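Local coordinates for coenzyme Q-binding protein COQ10 START domain-containing protein (Deinococcus radiodurans R1, PDB 3GGN) that is of unknown function but carries a Bet v 1-like polyketide cyclase/COQ10 START-type domain, a fold that probably binds a hydrophobic ligand, at residues B[131-134]-B[135-139]. Numbering follows the deposited sequence.
Sequences QQLR and DDLMR
Leu-133 and Leu-137, one turn apart in helix 130-146, run abreast toward the sheet, CG of Leu-133 meeting CD1 of Leu-137 at 4.1 Å. This is the packed face: both side chains are buried against strands 4-12 and 102-111, touching Asp-8 and Val-106. Between their backbones, Leu-137 N donates to Leu-133 O at 2.9 Å. With CG anti to its carbonyl carbon (chi1 -68°), Asp-136, also buried, offers OD1 to Arg-139 NH2 in a salt bridge of 2.7 Å and OD2 to the backbone N-H of Thr-34. The solvent side is looser. CD of Arg-134 rests 3.7 Å from SD of the exposed Met-138, the two chains slanting across each other, while bends at chi2 and chi3 carry Arg-134 NE away to a salt bridge with Asp-8. The partly exposed side chain of Asp-135 slants across that of Gln-131, the two planar groups turned about 28° from each other, and Asp-135 N bonds to Gln-131 O at 3.0 Å. An alanine here has no carboxylate, and the end of Gln-131 would probably lose its polar neighbour and be freer to turn. The chemistry implies a two-faced helix: leucines, Arg-134 to Asp-8 and Asp-136 to Thr-34 fasten it to the fold, Asp-136 to Arg-139 braces the helix itself, and its outer side is mixed, Gln-131 and Asp-135 beside Met-138.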
ATOM      1  N   GLN B 131     -15.882  -0.720   2.582  1.00 20.72           N
ATOM      2  CA  GLN B 131     -14.875  -0.708   3.632  1.00 22.21           C
ATOM      3  C   GLN B 131     -13.484  -0.838   3.000  1.00 21.34           C
ATOM      4  O   GLN B 131     -12.516  -0.224   3.457  1.00 22.35           O
ATOM      5  CB  GLN B 131     -15.110  -1.849   4.622  1.00 22.51           C
ATOM      6  CG  GLN B 131     -14.134  -1.858   5.794  1.00 21.57           C
ATOM      7  CD  GLN B 131     -14.203  -0.595   6.637  1.00 26.35           C
ATOM      8  OE1 GLN B 131     -13.305   0.254   6.588  1.00 27.71           O
ATOM      9  NE2 GLN B 131     -15.272  -0.463   7.418  1.00 24.63           N
ATOM     10  N   GLN B 132     -13.387  -1.635   1.941  1.00 20.02           N
ATOM     11  CA  GLN B 132     -12.104  -1.824   1.271  1.00 20.64           C
ATOM     12  C   GLN B 132     -11.695  -0.510   0.601  1.00 19.10           C
ATOM     13  O   GLN B 132     -10.537  -0.099   0.682  1.00 18.56           O
ATOM     14  CB  GLN B 132     -12.203  -2.966   0.251  1.00 20.01           C
ATOM     15  CG  GLN B 132     -10.954  -3.172  -0.600  1.00 23.06           C
ATOM     16  CD  GLN B 132     -10.614  -4.643  -0.835  1.00 26.21           C
ATOM     17  OE1 GLN B 132     -11.468  -5.447  -1.209  1.00 28.74           O
ATOM     18  NE2 GLN B 132      -9.354  -4.995  -0.621  1.00 28.87           N
ATOM     19  N   LEU B 133     -12.648   0.156  -0.047  1.00 17.77           N
ATOM     20  CA  LEU B 133     -12.353   1.431  -0.692  1.00 17.50           C
ATOM     21  C   LEU B 133     -11.890   2.437   0.367  1.00 17.65           C
ATOM     22  O   LEU B 133     -10.880   3.119   0.175  1.00 16.80           O
ATOM     23  CB  LEU B 133     -13.585   1.971  -1.434  1.00 16.62           C
ATOM     24  CG  LEU B 133     -13.374   3.275  -2.225  1.00 17.16           C
ATOM     25  CD1 LEU B 133     -12.349   3.064  -3.334  1.00 17.62           C
ATOM     26  CD2 LEU B 133     -14.696   3.738  -2.823  1.00 19.66           C
ATOM     27  N   ARG B 134     -12.614   2.524   1.485  1.00 16.40           N
ATOM     28  CA  ARG B 134     -12.235   3.445   2.563  1.00 17.43           C
ATOM     29  C   ARG B 134     -10.781   3.217   2.977  1.00 18.45           C
ATOM     30  O   ARG B 134      -9.993   4.158   3.044  1.00 20.02           O
ATOM     31  CB  ARG B 134     -13.137   3.265   3.793  1.00 16.68           C
ATOM     32  CG  ARG B 134     -12.654   4.040   5.039  1.00 13.82           C
ATOM     33  CD  ARG B 134     -12.582   5.529   4.766  1.00 17.89           C
ATOM     34  NE  ARG B 134     -13.909   6.072   4.510  1.00 20.68           N
ATOM     35  CZ  ARG B 134     -14.837   6.228   5.448  1.00 23.98           C
ATOM     36  NH1 ARG B 134     -14.574   5.890   6.703  1.00 22.53           N
ATOM     37  NH2 ARG B 134     -16.035   6.699   5.126  1.00 25.74           N
ATOM     38  N   ASP B 135     -10.429   1.964   3.248  1.00 19.64           N
ATOM     39  CA  ASP B 135      -9.066   1.628   3.644  1.00 18.33           C
ATOM     40  C   ASP B 135      -8.055   2.055   2.574  1.00 18.30           C
ATOM     41  O   ASP B 135      -7.024   2.649   2.894  1.00 14.90           O
ATOM     42  CB  ASP B 135      -8.923   0.120   3.904  1.00 18.69           C
ATOM     43  CG  ASP B 135      -9.762  -0.361   5.085  1.00 23.22           C
ATOM     44  OD1 ASP B 135     -10.060   0.457   5.982  1.00 21.37           O
ATOM     45  OD2 ASP B 135     -10.111  -1.565   5.120  1.00 24.71           O
ATOM     46  N   ASP B 136      -8.345   1.742   1.313  1.00 17.90           N
ATOM     47  CA  ASP B 136      -7.452   2.107   0.213  1.00 17.55           C
ATOM     48  C   ASP B 136      -7.222   3.623   0.159  1.00 19.45           C
ATOM     49  O   ASP B 136      -6.087   4.096  -0.034  1.00 17.37           O
ATOM     50  CB  ASP B 136      -8.030   1.644  -1.132  1.00 19.57           C
ATOM     51  CG  ASP B 136      -8.045   0.130  -1.289  1.00 21.88           C
ATOM     52  OD1 ASP B 136      -7.328  -0.579  -0.546  1.00 21.39           O
ATOM     53  OD2 ASP B 136      -8.767  -0.355  -2.187  1.00 24.54           O
ATOM     54  N   LEU B 137      -8.300   4.385   0.329  1.00 17.40           N
ATOM     55  CA  LEU B 137      -8.216   5.836   0.297  1.00 15.48           C
ATOM     56  C   LEU B 137      -7.432   6.397   1.478  1.00 15.23           C
ATOM     57  O   LEU B 137      -6.655   7.332   1.319  1.00 11.78           O
ATOM     58  CB  LEU B 137      -9.620   6.447   0.251  1.00 16.75           C
ATOM     59  CG  LEU B 137     -10.270   6.356  -1.138  1.00 18.37           C
ATOM     60  CD1 LEU B 137     -11.715   6.815  -1.076  1.00 20.41           C
ATOM     61  CD2 LEU B 137      -9.476   7.215  -2.131  1.00 17.47           C
ATOM     62  N   MET B 138      -7.629   5.822   2.658  1.00 17.56           N
ATOM     63  CA  MET B 138      -6.912   6.290   3.840  1.00 20.05           C
ATOM     64  C   MET B 138      -5.411   6.016   3.695  1.00 18.73           C
ATOM     65  O   MET B 138      -4.578   6.851   4.060  1.00 18.27           O
ATOM     66  CB  MET B 138      -7.469   5.624   5.103  1.00 22.93           C
ATOM     67  CG  MET B 138      -8.861   6.108   5.478  1.00 30.85           C
ATOM     68  SD  MET B 138      -9.561   5.256   6.913  1.00 43.65           S
ATOM     69  CE  MET B 138      -9.161   6.414   8.221  1.00 38.59           C
ATOM     70  N   ARG B 139      -5.057   4.856   3.152  1.00 18.52           N
ATOM     71  CA  ARG B 139      -3.647   4.556   2.965  1.00 18.58           C
ATOM     72  C   ARG B 139      -3.051   5.527   1.947  1.00 16.78           C
ATOM     73  O   ARG B 139      -1.935   6.018   2.125  1.00 18.65           O
ATOM     74  CB  ARG B 139      -3.458   3.099   2.521  1.00 20.44           C
ATOM     75  CG  ARG B 139      -3.750   2.114   3.659  1.00 24.66           C
ATOM     76  CD  ARG B 139      -3.302   0.679   3.381  1.00 29.55           C
ATOM     77  NE  ARG B 139      -4.151   0.007   2.403  1.00 33.19           N
ATOM     78  CZ  ARG B 139      -3.919   0.004   1.096  1.00 35.20           C
ATOM     79  NH1 ARG B 139      -2.854   0.633   0.615  1.00 36.57           N
ATOM     80  NH2 ARG B 139      -4.757  -0.611   0.272  1.00 35.01           N
TER